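Local coordinates for epidermin leader peptide processing serine protease EpiP (Staphylococcus aureus subsp. aureus, PDB 3QFH), which is a subtilisin-like serine endopeptidase that probably cleaves the leader peptide from the precursor of the lantibiotic epidermin, at residues 331-341 with 425-433; 151-161 with 208-219. All blocks are in the same frame, centred on the assembly; numbering follows the deposited sequence. Where two conformers were deposited one is given.

Contact 1. Residues 331-341 with 425-433; sequences FGMNYTDIAAP and FSRYGHGEL. With EDO (1,2-ethanediol), chain J; SO4 (sulfate ion), chain M.
This buried contact is mainly backbone-to-backbone: Ala339, in edge strand 338-341, forms a single beta bridge with Glu432, just after the short helix 425-428 and its turn. Ala339 N donates to Gly431 O at 3.1 Å, and Leu433 N donates to Ala339 O at 2.8 Å. Glu432 CA also makes a CA-H...O contact with Ala339 O. A type II' turn from Tyr428 to Gly431 brings His430 N onto Asp337 O, 2.9 Å away and nearly straight at 175°. Gly429 follows the helix with positive phi, and its CA lies 3.4 Å from Thr336 O, so the two backbones lie close together here. Strand 338-341 ends the seven-stranded parallel sheet of the subtilisin-like fold, next to strand 314-319, so the bridge brings the later chain against the sheet margin. At the other end, Gly332 N donates a hydrogen bond to Ser426 O (2.7 Å). The Phe331 ring and the Arg427 side chain lie side by side, pointing the same way. The guanidinium sits over one ring face as a cation-pi pair, steeply tilted to the ring, its CZ 4.9 Å from the ring centroid and 5° off the normal. NE faces the ring and has no hydrogen-bond partner in the model. Arg427 CG lies beside its backbone N (chi1 -53°), and a bend at chi3 carries the group over the ring. Thr336 CG2 rests on Arg427 O, while a water joins Thr336 OG1 to that same oxygen. Ala340 CB packs on Leu433 CD2 at 4.0 Å. The Glu432 carboxylate hydrogen-bonds Thr319 and Ser323, and its OE2 also touches Pro341 CG. On the outer side, His430 ND1 donates to a sulfate and the backbone N atoms of Phe425 and Ser426 to an ethanediol, both probably from the crystallisation liquor.

Contact 2. Residues 151-161 with 208-219; sequences LVPLNGFRGTE and SKKTELLWVSKA. With SO4 (sulfate ion), chain O.
Trp215, on helix 213-225, packs tightly against the loop 151-161. Pro153 CD sits over the indole, 3.7 Å from the centroid of its six-membered ring, in a CH-pi contact. The opposite face is covered by Glu212 CG from its own segment. Phe157 N meets the ring edge at CH2, 3.4 Å away and in plane. Leu151 reaches further along the helix, with CG on Ala219 and CD1 against Lys218 CG. Phe157 CG stands opposite its backbone N (chi1 -171°), which lays one ring face against Lys210 CB in a CH-pi contact; Arg158 CG covers the other. Arg158 grips Glu212 side-on in a salt bridge. NE donates to OE2 at 2.7 Å and NH2 to OE1 at 3.2 Å. Both oxygens lie near the guanidinium plane and are met on their syn sides, with the donors well out of the carboxylate plane; the two planes are 40° apart. OE2 also takes a bond from Gln55 and one from a water held by Arg158 N. Glu161 does two jobs: OE1 holds Phe157 N within the loop (3.0 Å), and OE2 accepts from Ser208 N across the contact (3.1 Å). The Lys209 side is looser. Its N reaches Glu161 OE2 only weakly, a water links it to Glu161 OE1 and Lys210 O, and its exposed side chain runs outward to a sulfate. Tyr46, from the region matching protease propeptides, also packs on Trp215 and Lys218. Here the crossover from strand 200-204 into helix 213-225, N-capped by Glu212, meets the loop after edge strand 149-150 at one margin of the subtilisin-like parallel sheet.

Overall arrangement
The contacts lie on opposite sides of the chain's centre, their own centres about 31 Å apart and their nearest atoms about 13 Å apart. They share no helix or strand. Contact 1 includes edge strand 338-341; segment 151-161 of contact 2 begins just after the other outermost strand of the parallel sheet, 149-150. Contact 1 is the more buried. It relies on backbone hydrogen bonds and a beta bridge, with one cation-pi pair near its end. Contact 2 is only partly buried and contains no beta bridge. Side chains carry it, through aromatic packing, a salt bridge and carboxylate bonds to backbone nitrogens. Contact 2 also borders the region matching protease propeptides.

Contact 1. Residues 331-341 with 425-433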
# COMPACT_ATOMS: atom_id res chain seq x y z
N PHE A 331 5.40 -11.39 9.53
CA PHE A 331 5.56 -10.80 10.84
C PHE A 331 7.04 -10.78 11.22
O PHE A 331 7.90 -11.22 10.45
CB PHE A 331 4.80 -11.64 11.86
CG PHE A 331 5.34 -13.04 12.01
CD1 PHE A 331 6.17 -13.37 13.07
CD2 PHE A 331 5.04 -14.02 11.06
CE1 PHE A 331 6.67 -14.65 13.20
CE2 PHE A 331 5.54 -15.30 11.18
CZ PHE A 331 6.37 -15.62 12.26
N GLY A 332 7.31 -10.31 12.43
CA GLY A 332 8.65 -10.32 13.00
C GLY A 332 9.00 -9.09 13.80
O GLY A 332 8.36 -8.04 13.68
N MET A 333 10.01 -9.23 14.66
CA MET A 333 10.48 -8.10 15.46
C MET A 333 10.99 -7.05 14.50
O MET A 333 11.53 -7.38 13.44
CB MET A 333 11.61 -8.49 16.43
CG MET A 333 11.17 -9.01 17.81
SD MET A 333 10.24 -7.84 18.85
CE MET A 333 10.35 -8.68 20.43
N ASN A 334 10.81 -5.80 14.89
CA ASN A 334 11.24 -4.65 14.11
C ASN A 334 10.66 -4.62 12.71
O ASN A 334 11.31 -4.22 11.75
CB ASN A 334 12.77 -4.64 14.11
CG ASN A 334 13.32 -4.65 15.52
OD1 ASN A 334 12.89 -3.85 16.34
ND2 ASN A 334 14.23 -5.57 15.81
N TYR A 335 9.39 -5.03 12.63
CA TYR A 335 8.67 -5.10 11.38
C TYR A 335 7.22 -4.73 11.64
O TYR A 335 6.82 -3.63 11.36
CB TYR A 335 8.82 -6.51 10.79
CG TYR A 335 8.06 -6.80 9.51
CD1 TYR A 335 8.57 -6.42 8.28
CD2 TYR A 335 6.87 -7.52 9.53
CE1 TYR A 335 7.90 -6.71 7.10
CE2 TYR A 335 6.19 -7.83 8.35
CZ TYR A 335 6.72 -7.42 7.13
OH TYR A 335 6.07 -7.72 5.96
N THR A 336 6.43 -5.64 12.19
CA THR A 336 5.02 -5.35 12.46
C THR A 336 4.83 -4.22 13.49
O THR A 336 5.39 -4.28 14.59
CB THR A 336 4.33 -6.61 12.99
OG1 THR A 336 4.54 -7.68 12.06
CG2 THR A 336 2.84 -6.39 13.18
N ASP A 337 4.04 -3.21 13.13
CA ASP A 337 3.70 -2.09 14.03
C ASP A 337 2.31 -2.22 14.65
O ASP A 337 2.07 -1.74 15.78
CB ASP A 337 3.77 -0.77 13.26
CG ASP A 337 5.18 -0.45 12.79
OD1 ASP A 337 6.10 -0.47 13.64
OD2 ASP A 337 5.38 -0.17 11.60
N ILE A 338 1.41 -2.87 13.91
CA ILE A 338 0.03 -2.99 14.27
C ILE A 338 -0.63 -4.09 13.42
O ILE A 338 -0.11 -4.49 12.39
CB ILE A 338 -0.68 -1.63 14.01
CG1 ILE A 338 -2.09 -1.59 14.59
CG2 ILE A 338 -0.70 -1.33 12.53
CD1 ILE A 338 -2.66 -0.17 14.68
N ALA A 339 -1.78 -4.56 13.85
CA ALA A 339 -2.52 -5.54 13.10
C ALA A 339 -3.99 -5.13 12.97
O ALA A 339 -4.55 -4.47 13.85
CB ALA A 339 -2.41 -6.89 13.78
N ALA A 340 -4.62 -5.48 11.86
CA ALA A 340 -6.05 -5.24 11.68
C ALA A 340 -6.61 -6.51 11.01
O ALA A 340 -5.83 -7.29 10.44
CB ALA A 340 -6.29 -4.01 10.82
N PRO A 341 -7.93 -6.75 11.10
CA PRO A 341 -8.54 -7.96 10.49
C PRO A 341 -8.38 -8.04 8.97
O PRO A 341 -8.75 -7.11 8.23
CB PRO A 341 -10.02 -7.80 10.84
CG PRO A 341 -10.03 -6.95 12.08
CD PRO A 341 -8.92 -5.97 11.86
N PHE A 425 4.71 -8.93 20.56
CA PHE A 425 4.93 -7.75 19.73
C PHE A 425 5.45 -8.14 18.35
O PHE A 425 5.09 -7.54 17.33
CB PHE A 425 5.90 -6.77 20.42
CG PHE A 425 5.92 -5.38 19.82
CD1 PHE A 425 6.63 -5.11 18.65
CD2 PHE A 425 5.23 -4.33 20.43
CE1 PHE A 425 6.64 -3.80 18.08
CE2 PHE A 425 5.24 -3.03 19.89
CZ PHE A 425 5.95 -2.77 18.71
N SER A 426 6.30 -9.16 18.30
CA SER A 426 6.87 -9.61 17.02
C SER A 426 5.78 -10.05 16.03
O SER A 426 6.03 -10.05 14.84
CB SER A 426 7.87 -10.74 17.24
OG SER A 426 7.25 -11.83 17.88
N ARG A 427 4.59 -10.40 16.52
CA ARG A 427 3.51 -10.80 15.64
C ARG A 427 2.43 -9.73 15.43
O ARG A 427 1.98 -9.54 14.28
CB ARG A 427 2.86 -12.10 16.13
CG ARG A 427 3.87 -13.21 16.35
CD ARG A 427 3.21 -14.56 16.42
NE ARG A 427 2.82 -14.99 15.08
CZ ARG A 427 2.08 -16.07 14.81
NH1 ARG A 427 1.63 -16.84 15.79
NH2 ARG A 427 1.79 -16.36 13.55
N TYR A 428 2.03 -9.03 16.50
CA TYR A 428 0.95 -8.04 16.45
C TYR A 428 1.37 -6.58 16.54
O TYR A 428 0.52 -5.68 16.38
CB TYR A 428 -0.03 -8.30 17.61
CG TYR A 428 -0.64 -9.67 17.57
CD1 TYR A 428 -1.80 -9.92 16.84
CD2 TYR A 428 -0.02 -10.73 18.20
CE1 TYR A 428 -2.35 -11.19 16.78
CE2 TYR A 428 -0.56 -12.01 18.14
CZ TYR A 428 -1.72 -12.23 17.43
OH TYR A 428 -2.24 -13.49 17.37
N GLY A 429 2.64 -6.34 16.81
CA GLY A 429 3.11 -5.00 17.00
C GLY A 429 2.41 -4.51 18.25
O GLY A 429 2.27 -5.26 19.21
N HIS A 430 1.92 -3.28 18.22
CA HIS A 430 1.21 -2.70 19.38
C HIS A 430 -0.15 -3.33 19.67
O HIS A 430 -0.73 -3.08 20.73
CB HIS A 430 1.08 -1.19 19.25
CG HIS A 430 2.38 -0.47 19.26
ND1 HIS A 430 3.04 -0.18 20.44
CD2 HIS A 430 3.14 0.03 18.26
CE1 HIS A 430 4.17 0.46 20.15
NE2 HIS A 430 4.24 0.61 18.84
N GLY A 431 -0.65 -4.13 18.74
CA GLY A 431 -1.89 -4.86 18.96
C GLY A 431 -2.86 -4.71 17.82
O GLY A 431 -2.55 -4.07 16.82
N GLU A 432 -4.05 -5.30 17.98
CA GLU A 432 -5.08 -5.20 16.96
C GLU A 432 -5.74 -3.83 17.04
O GLU A 432 -6.02 -3.31 18.12
CB GLU A 432 -6.13 -6.31 17.14
CG GLU A 432 -7.08 -6.46 15.95
CD GLU A 432 -8.11 -7.57 16.15
OE1 GLU A 432 -8.79 -7.57 17.20
OE2 GLU A 432 -8.25 -8.42 15.23
N LEU A 433 -5.97 -3.24 15.88
CA LEU A 433 -6.64 -1.94 15.74
C LEU A 433 -7.98 -1.89 16.50
O LEU A 433 -8.77 -2.83 16.42
CB LEU A 433 -6.91 -1.74 14.24
CG LEU A 433 -7.63 -0.48 13.76
CD1 LEU A 433 -6.88 0.79 14.16
CD2 LEU A 433 -7.83 -0.55 12.25
C1 EDO J . 7.93 -10.19 22.34
O1 EDO J . 7.91 -9.84 20.94
C2 EDO J . 7.40 -9.04 23.19
O2 EDO J . 5.97 -9.09 23.29
S SO4 M . 3.22 -0.64 23.99
O1 SO4 M . 4.18 0.44 23.79
O2 SO4 M . 3.54 -1.45 25.16
O3 SO4 M . 1.89 -0.07 24.12
O4 SO4 M . 3.24 -1.51 22.81
O HOH W 1 2.33 -9.23 11.52

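Contact 2. Residues 151-161 with 208-219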
# COMPACT_ATOMS: atom_id res chain seq x y z
N LEU A 151 -0.86 6.67 -12.88
CA LEU A 151 0.61 6.72 -13.02
C LEU A 151 1.14 5.69 -14.03
O LEU A 151 2.35 5.62 -14.27
CB LEU A 151 1.30 6.55 -11.65
CG LEU A 151 1.30 7.79 -10.74
CD1 LEU A 151 2.13 8.92 -11.35
CD2 LEU A 151 -0.12 8.28 -10.41
N VAL A 152 0.24 4.88 -14.60
CA VAL A 152 0.64 3.89 -15.59
C VAL A 152 0.97 4.65 -16.89
O VAL A 152 0.15 5.44 -17.37
CB VAL A 152 -0.46 2.85 -15.83
CG1 VAL A 152 -0.01 1.84 -16.88
CG2 VAL A 152 -0.83 2.15 -14.51
N PRO A 153 2.18 4.45 -17.43
CA PRO A 153 2.55 5.22 -18.62
C PRO A 153 1.94 4.71 -19.91
O PRO A 153 1.35 3.64 -19.93
CB PRO A 153 4.08 5.08 -18.66
CG PRO A 153 4.35 3.75 -18.03
CD PRO A 153 3.28 3.60 -16.95
N LEU A 154 2.05 5.51 -20.96
CA LEU A 154 1.60 5.11 -22.29
C LEU A 154 2.25 3.77 -22.60
O LEU A 154 3.47 3.59 -22.40
CB LEU A 154 1.97 6.18 -23.32
CG LEU A 154 1.71 5.90 -24.81
CD1 LEU A 154 0.23 5.68 -25.11
CD2 LEU A 154 2.25 7.05 -25.67
N ASN A 155 1.44 2.82 -23.03
CA ASN A 155 1.88 1.46 -23.39
C ASN A 155 2.19 0.56 -22.22
O ASN A 155 2.65 -0.55 -22.42
CB ASN A 155 3.04 1.49 -24.38
CG ASN A 155 2.63 2.02 -25.72
OD1 ASN A 155 1.52 1.75 -26.19
ND2 ASN A 155 3.52 2.76 -26.37
N GLY A 156 1.90 1.03 -21.01
CA GLY A 156 2.06 0.24 -19.78
C GLY A 156 3.33 -0.54 -19.50
O GLY A 156 4.42 -0.12 -19.86
N PHE A 157 3.19 -1.69 -18.85
CA PHE A 157 4.35 -2.47 -18.42
C PHE A 157 5.27 -2.82 -19.59
O PHE A 157 4.86 -3.49 -20.53
CB PHE A 157 3.90 -3.71 -17.64
CG PHE A 157 5.03 -4.46 -16.97
CD1 PHE A 157 5.67 -3.94 -15.85
CD2 PHE A 157 5.41 -5.73 -17.41
CE1 PHE A 157 6.70 -4.63 -15.21
CE2 PHE A 157 6.43 -6.44 -16.77
CZ PHE A 157 7.07 -5.88 -15.66
N ARG A 158 6.50 -2.33 -19.51
CA ARG A 158 7.52 -2.58 -20.53
C ARG A 158 7.00 -2.39 -21.95
O ARG A 158 7.41 -3.11 -22.86
CB ARG A 158 8.06 -3.99 -20.37
CG ARG A 158 8.58 -4.31 -18.98
CD ARG A 158 9.85 -3.54 -18.64
NE ARG A 158 10.10 -3.57 -17.20
CZ ARG A 158 10.60 -4.60 -16.53
NH1 ARG A 158 10.93 -5.73 -17.14
NH2 ARG A 158 10.76 -4.51 -15.21
N GLY A 159 6.10 -1.44 -22.15
CA GLY A 159 5.51 -1.18 -23.46
C GLY A 159 4.67 -2.31 -24.05
O GLY A 159 4.32 -2.25 -25.23
N THR A 160 4.32 -3.32 -23.25
CA THR A 160 3.56 -4.49 -23.72
C THR A 160 2.04 -4.41 -23.56
O THR A 160 1.37 -5.43 -23.63
CB THR A 160 4.00 -5.79 -23.00
OG1 THR A 160 3.58 -5.77 -21.63
CG2 THR A 160 5.50 -5.98 -23.08
N GLU A 161 1.48 -3.22 -23.34
CA GLU A 161 0.01 -3.08 -23.26
C GLU A 161 -0.43 -1.78 -23.95
O GLU A 161 -0.57 -0.74 -23.31
CB GLU A 161 -0.53 -3.28 -21.81
CG GLU A 161 0.26 -2.67 -20.70
CD GLU A 161 -0.24 -3.02 -19.26
OE1 GLU A 161 0.41 -2.56 -18.28
OE2 GLU A 161 -1.26 -3.74 -19.08
N SER A 208 -3.29 -3.97 -16.81
CA SER A 208 -3.84 -5.32 -16.74
C SER A 208 -2.72 -6.31 -16.42
O SER A 208 -2.97 -7.46 -16.14
CB SER A 208 -4.47 -5.69 -18.07
OG SER A 208 -5.36 -4.67 -18.50
N LYS A 209 -1.48 -5.82 -16.47
CA LYS A 209 -0.30 -6.63 -16.27
C LYS A 209 0.35 -6.33 -14.91
O LYS A 209 -0.35 -6.19 -13.88
CB LYS A 209 0.68 -6.36 -17.42
CG LYS A 209 0.17 -6.68 -18.83
CD LYS A 209 0.39 -8.15 -19.24
CE LYS A 209 -0.36 -9.14 -18.35
NZ LYS A 209 -0.32 -10.56 -18.90
N LYS A 210 1.68 -6.23 -14.89
CA LYS A 210 2.42 -5.97 -13.67
C LYS A 210 2.61 -4.48 -13.44
O LYS A 210 2.28 -3.65 -14.29
CB LYS A 210 3.79 -6.68 -13.72
CG LYS A 210 3.70 -8.20 -13.82
CD LYS A 210 5.07 -8.85 -13.90
CE LYS A 210 4.94 -10.37 -13.94
NZ LYS A 210 6.26 -11.09 -14.01
N THR A 211 3.13 -4.15 -12.27
CA THR A 211 3.44 -2.77 -11.92
C THR A 211 4.97 -2.64 -11.88
O THR A 211 5.68 -3.64 -11.93
CB THR A 211 2.82 -2.40 -10.56
OG1 THR A 211 2.98 -1.00 -10.30
CG2 THR A 211 3.47 -3.22 -9.43
N GLU A 212 5.46 -1.41 -11.83
CA GLU A 212 6.89 -1.13 -11.70
C GLU A 212 7.03 -0.41 -10.37
O GLU A 212 6.18 0.42 -10.04
CB GLU A 212 7.37 -0.18 -12.81
CG GLU A 212 7.44 -0.74 -14.24
CD GLU A 212 8.72 -1.52 -14.55
OE1 GLU A 212 9.30 -2.14 -13.65
OE2 GLU A 212 9.14 -1.52 -15.73
N LEU A 213 8.08 -0.71 -9.61
CA LEU A 213 8.28 -0.02 -8.34
C LEU A 213 8.48 1.48 -8.55
O LEU A 213 8.15 2.28 -7.69
CB LEU A 213 9.44 -0.63 -7.52
CG LEU A 213 9.16 -2.01 -6.89
CD1 LEU A 213 10.40 -2.51 -6.14
CD2 LEU A 213 7.98 -1.98 -5.96
N LEU A 214 9.01 1.85 -9.72
CA LEU A 214 9.15 3.25 -10.04
C LEU A 214 7.80 3.95 -10.17
O LEU A 214 7.70 5.13 -9.87
CB LEU A 214 9.96 3.45 -11.31
CG LEU A 214 11.45 3.09 -11.18
CD1 LEU A 214 12.13 3.26 -12.55
CD2 LEU A 214 12.14 3.92 -10.14
N TRP A 215 6.77 3.25 -10.64
CA TRP A 215 5.44 3.87 -10.77
C TRP A 215 4.87 4.09 -9.38
O TRP A 215 4.27 5.15 -9.09
CB TRP A 215 4.44 3.03 -11.59
CG TRP A 215 4.90 2.54 -12.95
CD1 TRP A 215 5.94 3.00 -13.68
CD2 TRP A 215 4.22 1.58 -13.77
NE1 TRP A 215 6.02 2.32 -14.88
CE2 TRP A 215 4.96 1.46 -14.97
CE3 TRP A 215 3.08 0.80 -13.60
CZ2 TRP A 215 4.60 0.58 -15.99
CZ3 TRP A 215 2.71 -0.08 -14.62
CH2 TRP A 215 3.47 -0.18 -15.81
N VAL A 216 5.09 3.11 -8.52
CA VAL A 216 4.64 3.20 -7.13
C VAL A 216 5.29 4.39 -6.43
O VAL A 216 4.62 5.14 -5.73
CB VAL A 216 4.97 1.93 -6.34
CG1 VAL A 216 4.57 2.10 -4.85
CG2 VAL A 216 4.24 0.69 -6.96
N SER A 217 6.60 4.57 -6.66
CA SER A 217 7.35 5.66 -6.08
C SER A 217 6.81 6.99 -6.55
O SER A 217 6.62 7.89 -5.76
CB SER A 217 8.83 5.53 -6.39
OG SER A 217 9.34 4.33 -5.82
N LYS A 218 6.52 7.10 -7.84
CA LYS A 218 5.98 8.35 -8.36
C LYS A 218 4.57 8.60 -7.79
O LYS A 218 4.20 9.74 -7.53
CB LYS A 218 5.97 8.35 -9.88
CG LYS A 218 5.69 9.71 -10.48
CD LYS A 218 5.77 9.66 -11.99
CE LYS A 218 5.59 11.04 -12.60
NZ LYS A 218 5.72 10.96 -14.07
N ALA A 219 3.80 7.54 -7.59
CA ALA A 219 2.47 7.65 -7.01
C ALA A 219 2.54 8.17 -5.56
O ALA A 219 1.70 8.97 -5.14
CB ALA A 219 1.69 6.30 -7.09
S SO4 O . -2.94 -12.09 -20.50
O1 SO4 O . -3.31 -12.17 -21.90
O2 SO4 O . -1.63 -12.72 -20.31
O3 SO4 O . -2.87 -10.68 -20.10
O4 SO4 O . -3.93 -12.77 -19.68
O HOH W 2 7.39 -0.59 -17.62
O HOH W 3 -0.01 -3.16 -15.86